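Local coordinates for protein A-type ATP synthase subunit F (PDB 2I4R) that probably forms part of the rotary A-type ATP synthase, which makes ATP from ADP by drawing on a proton gradient across the membrane, at residues V15-F20 with I58-Y63; V54-M59 with T82-G87. All blocks are in the same frame, centred on the assembly; numbering follows the deposited sequence.

Interaction 1 (V15-F20 with I58-Y63); sequences VGDPDF and IMKQEY
The amine of K60 meets one carboxylate oxygen of D17 in a salt bridge, NZ to OD1 2.8 Å, the shortest polar approach between V15-F20 and I58-Y63. The other oxygen of that carboxylate turns back to its own chain: D17 is the N-cap of helix 18-26, and its OD2 accepts a weak bond from D19 N at 3.2 Å. With chi1 at 68°, CG of D17 sits between backbone N and carbonyl carbon, where the carboxylate can serve both partners. The lysine reaches it along a chain bent at chi2, chi3 and chi4, running past the F20 ring in the opposite direction, with K60 CD 3.8 Å from F20 CD2. At the far end of that ring, F20 CZ has I58 CG2 near the ring plane, 4.1 Å away. The ring comes to lie against strand 54-60 because F20 CG is anti to its backbone N (chi1 -179°). Before the helix start along the chain, the two strands run side by side: V15 N donates to I58 O at 3.0 Å, nearly in line with the carbonyl. V15 and M59, a selenomethionine, point the same way, V15 CB 3.5 Å from M59 CG, into the layer where A44 and V45 of helix 38-50 also pack. Y63, closing the type I turn that starts at K60, brings its ring back against that lysine: K60 CB stands over one face, while G16 CA and M59 SE lie at the edge. The carboxylate is thus shared between a lysine and a helix N terminus, and both would probably favour its negative charge; the ion pair joins the start of helix 18-26 to the end of strand 54-60.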
# COMPACT_ATOMS: atom_id res chain seq x y z
N VAL B 15 -5.10 -4.49 8.59
CA VAL B 15 -6.53 -4.41 8.87
C VAL B 15 -7.33 -4.96 7.70
O VAL B 15 -7.20 -4.48 6.58
CB VAL B 15 -6.99 -2.93 9.10
CG1 VAL B 15 -8.36 -2.92 9.74
CG2 VAL B 15 -5.97 -2.18 9.96
N GLY B 16 -8.15 -5.98 7.95
CA GLY B 16 -8.94 -6.54 6.87
C GLY B 16 -9.68 -7.80 7.24
O GLY B 16 -9.54 -8.31 8.36
N ASP B 17 -10.48 -8.31 6.30
CA ASP B 17 -11.26 -9.53 6.51
C ASP B 17 -10.31 -10.70 6.71
O ASP B 17 -9.17 -10.67 6.27
CB ASP B 17 -12.16 -9.80 5.30
CG ASP B 17 -11.38 -10.18 4.05
OD1 ASP B 17 -10.63 -9.32 3.53
OD2 ASP B 17 -11.52 -11.34 3.60
N PRO B 18 -10.79 -11.77 7.37
CA PRO B 18 -9.98 -12.97 7.64
C PRO B 18 -9.22 -13.55 6.43
O PRO B 18 -8.12 -14.08 6.59
CB PRO B 18 -11.00 -13.95 8.23
CG PRO B 18 -12.30 -13.51 7.57
CD PRO B 18 -12.20 -12.01 7.70
N ASP B 19 -9.80 -13.46 5.24
CA ASP B 19 -9.16 -13.96 4.03
C ASP B 19 -7.96 -13.10 3.67
O ASP B 19 -6.98 -13.58 3.11
CB ASP B 19 -10.15 -13.92 2.86
CG ASP B 19 -10.62 -15.29 2.44
OD1 ASP B 19 -10.89 -16.12 3.34
OD2 ASP B 19 -10.74 -15.54 1.21
N PHE B 20 -8.05 -11.81 4.00
CA PHE B 20 -6.99 -10.85 3.72
C PHE B 20 -5.88 -10.92 4.75
O PHE B 20 -4.73 -10.66 4.44
CB PHE B 20 -7.60 -9.45 3.68
CG PHE B 20 -6.62 -8.34 3.37
CD1 PHE B 20 -5.79 -7.82 4.36
CD2 PHE B 20 -6.56 -7.79 2.11
CE1 PHE B 20 -4.92 -6.77 4.09
CE2 PHE B 20 -5.70 -6.73 1.83
CZ PHE B 20 -4.88 -6.23 2.83
N ILE B 58 -1.33 -1.76 6.85
CA ILE B 58 -1.79 -2.23 5.54
C ILE B 58 -3.31 -2.27 5.53
O ILE B 58 -3.93 -2.69 6.50
CB ILE B 58 -1.32 -3.67 5.23
CG1 ILE B 58 0.18 -3.83 5.51
CG2 ILE B 58 -1.63 -4.00 3.78
CD1 ILE B 58 1.06 -3.13 4.53
N MSE B 59 -3.92 -1.85 4.43
CA MSE B 59 -5.37 -1.87 4.34
C MSE B 59 -5.89 -1.93 2.92
O MSE B 59 -5.19 -1.59 1.97
CB MSE B 59 -5.97 -0.62 4.97
CG MSE B 59 -6.28 -0.69 6.44
SE MSE B 59 -7.72 0.56 6.76
CE MSE B 59 -6.86 2.20 6.15
N LYS B 60 -7.14 -2.35 2.78
CA LYS B 60 -7.78 -2.41 1.49
C LYS B 60 -8.03 -0.96 1.09
O LYS B 60 -8.43 -0.14 1.91
CB LYS B 60 -9.10 -3.17 1.59
CG LYS B 60 -8.94 -4.66 1.83
CD LYS B 60 -9.17 -5.46 0.54
CE LYS B 60 -10.53 -6.16 0.57
NZ LYS B 60 -10.64 -7.13 1.71
N GLN B 61 -7.78 -0.64 -0.17
CA GLN B 61 -7.96 0.72 -0.65
C GLN B 61 -9.42 1.10 -0.56
O GLN B 61 -9.79 2.27 -0.58
CB GLN B 61 -7.48 0.81 -2.10
CG GLN B 61 -7.05 2.19 -2.55
CD GLN B 61 -6.19 2.14 -3.80
OE1 GLN B 61 -6.63 1.67 -4.86
NE2 GLN B 61 -4.95 2.62 -3.69
N GLU B 62 -10.26 0.08 -0.42
CA GLU B 62 -11.70 0.26 -0.33
C GLU B 62 -12.19 0.44 1.09
O GLU B 62 -13.32 0.08 1.40
CB GLU B 62 -12.39 -0.96 -0.93
CG GLU B 62 -11.92 -2.25 -0.30
CD GLU B 62 -12.58 -3.47 -0.87
OE1 GLU B 62 -13.79 -3.66 -0.61
OE2 GLU B 62 -11.89 -4.23 -1.59
N TYR B 63 -11.35 0.96 1.97
CA TYR B 63 -11.78 1.15 3.34
C TYR B 63 -11.89 2.61 3.76
O TYR B 63 -12.68 2.94 4.64
CB TYR B 63 -10.85 0.39 4.30
CG TYR B 63 -11.10 -1.11 4.37
CD1 TYR B 63 -10.39 -1.91 5.26
CD2 TYR B 63 -12.07 -1.72 3.56
CE1 TYR B 63 -10.65 -3.29 5.35
CE2 TYR B 63 -12.33 -3.09 3.65
CZ TYR B 63 -11.62 -3.86 4.54
OH TYR B 63 -11.88 -5.21 4.64

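Interaction 2 (V54-M59 with T82-G87); sequences VGVVIM and TFVSVG
G55 O takes the first bond of the parallel ladder, from T82 N at 2.8 Å. V56 follows with its CG1 set against V84 CG2, both on the face of the sheet that also carries T82. At V57 the backbone bonds twice, its N giving to T82 O and its O receiving V84 N at 3.0 Å. The V57 side chain turns to the other face, where CG1 stands over the centre of the F83 ring in a CH-pi contact, 3.4 Å from the centroid and 11° off the normal. I58 returns to the first face: CD1 lies alongside V84 CB, and CG2 touches V86 CG2 at 3.6 Å. M59 N then lies nearly in line with the V84 carbonyl, hydrogen-bonded to its O at 2.9 Å, though the N-H is bent from the acceptor. Bent at chi3 (-59°), the selenomethionine chain brings CE to the edge of the F83 ring, 3.5 Å from CD2. The pair belongs to a beta-alpha-beta unit connected by helix 69-77. Its V57, M59 and F83 face lies by helix 38-50, where V45 and L49 join in; I58 and V86 meet F20 of helix 18-26. Strand 11-16 borders 54-60, while V84-V86 pair antiparallel with a strand of the second subunit.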
# COMPACT_ATOMS: atom_id res chain seq x y z
N VAL B 54 2.60 1.94 16.47
CA VAL B 54 2.38 1.53 15.10
C VAL B 54 3.11 2.46 14.16
O VAL B 54 3.04 3.67 14.31
CB VAL B 54 0.91 1.56 14.73
CG1 VAL B 54 0.75 1.15 13.28
CG2 VAL B 54 0.14 0.63 15.63
N GLY B 55 3.81 1.88 13.18
CA GLY B 55 4.55 2.67 12.23
C GLY B 55 3.94 2.59 10.85
O GLY B 55 4.02 3.54 10.07
N VAL B 56 3.31 1.46 10.54
CA VAL B 56 2.70 1.27 9.23
C VAL B 56 1.46 0.39 9.40
O VAL B 56 1.41 -0.47 10.28
CB VAL B 56 3.68 0.55 8.25
CG1 VAL B 56 3.04 0.43 6.88
CG2 VAL B 56 5.00 1.29 8.16
N VAL B 57 0.46 0.61 8.55
CA VAL B 57 -0.75 -0.21 8.59
C VAL B 57 -1.23 -0.48 7.18
O VAL B 57 -1.47 0.44 6.41
CB VAL B 57 -1.87 0.46 9.45
CG1 VAL B 57 -1.83 1.95 9.29
CG2 VAL B 57 -3.26 -0.09 9.06
N ILE B 58 -1.33 -1.76 6.85
CA ILE B 58 -1.79 -2.23 5.54
C ILE B 58 -3.31 -2.27 5.53
O ILE B 58 -3.93 -2.69 6.50
CB ILE B 58 -1.32 -3.67 5.23
CG1 ILE B 58 0.18 -3.83 5.51
CG2 ILE B 58 -1.63 -4.00 3.78
CD1 ILE B 58 1.06 -3.13 4.53
N MSE B 59 -3.92 -1.85 4.43
CA MSE B 59 -5.37 -1.87 4.34
C MSE B 59 -5.89 -1.93 2.92
O MSE B 59 -5.19 -1.59 1.97
CB MSE B 59 -5.97 -0.62 4.97
CG MSE B 59 -6.28 -0.69 6.44
SE MSE B 59 -7.72 0.56 6.76
CE MSE B 59 -6.86 2.20 6.15
N THR B 82 2.34 5.35 8.74
CA THR B 82 2.22 5.54 7.31
C THR B 82 1.22 4.50 6.83
O THR B 82 1.44 3.30 7.01
CB THR B 82 3.57 5.29 6.61
OG1 THR B 82 4.52 6.27 7.04
CG2 THR B 82 3.42 5.36 5.10
N PHE B 83 0.12 4.95 6.25
CA PHE B 83 -0.87 4.01 5.74
C PHE B 83 -0.45 3.48 4.38
O PHE B 83 0.08 4.22 3.56
CB PHE B 83 -2.25 4.66 5.67
CG PHE B 83 -2.96 4.69 6.98
CD1 PHE B 83 -2.53 5.55 7.99
CD2 PHE B 83 -3.99 3.81 7.25
CE1 PHE B 83 -3.12 5.52 9.26
CE2 PHE B 83 -4.60 3.77 8.51
CZ PHE B 83 -4.16 4.63 9.52
N VAL B 84 -0.68 2.19 4.17
CA VAL B 84 -0.36 1.52 2.92
C VAL B 84 -1.68 0.91 2.45
O VAL B 84 -2.27 0.09 3.15
CB VAL B 84 0.71 0.42 3.16
CG1 VAL B 84 1.08 -0.27 1.87
CG2 VAL B 84 1.94 1.04 3.77
N SER B 85 -2.17 1.32 1.28
CA SER B 85 -3.45 0.80 0.82
C SER B 85 -3.39 -0.13 -0.38
O SER B 85 -2.97 0.26 -1.47
CB SER B 85 -4.40 1.95 0.50
OG SER B 85 -3.98 2.62 -0.67
N VAL B 86 -3.83 -1.36 -0.15
CA VAL B 86 -3.85 -2.39 -1.17
C VAL B 86 -4.91 -2.06 -2.21
O VAL B 86 -6.10 -2.27 -1.99
CB VAL B 86 -4.14 -3.78 -0.54
CG1 VAL B 86 -4.17 -4.85 -1.60
CG2 VAL B 86 -3.08 -4.11 0.50
N GLY B 87 -4.44 -1.55 -3.35
CA GLY B 87 -5.31 -1.18 -4.46
C GLY B 87 -6.50 -2.08 -4.72
O GLY B 87 -7.56 -1.54 -5.11

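In the fold
From the N terminus, interaction 1 joins strand 11-16 and the start of helix 18-26 to strand 54-60, closing a loop that runs through the rest of that helix, strand 32-34 and helix 38-50. Interaction 2 takes up the same strand and closes a second, shorter loop through helix 69-77. The loops follow in series, sharing only I58 and M59 between their segments, and neither contains the other. Strand 54-60 is therefore the common member, with 11-16 and 82-86 as its two neighbours in the four-stranded parallel sheet. The contacts also touch directly, V15 CG2 lying 3.5 Å from V57 CG2, and Q61 N probably bonds to V86 O.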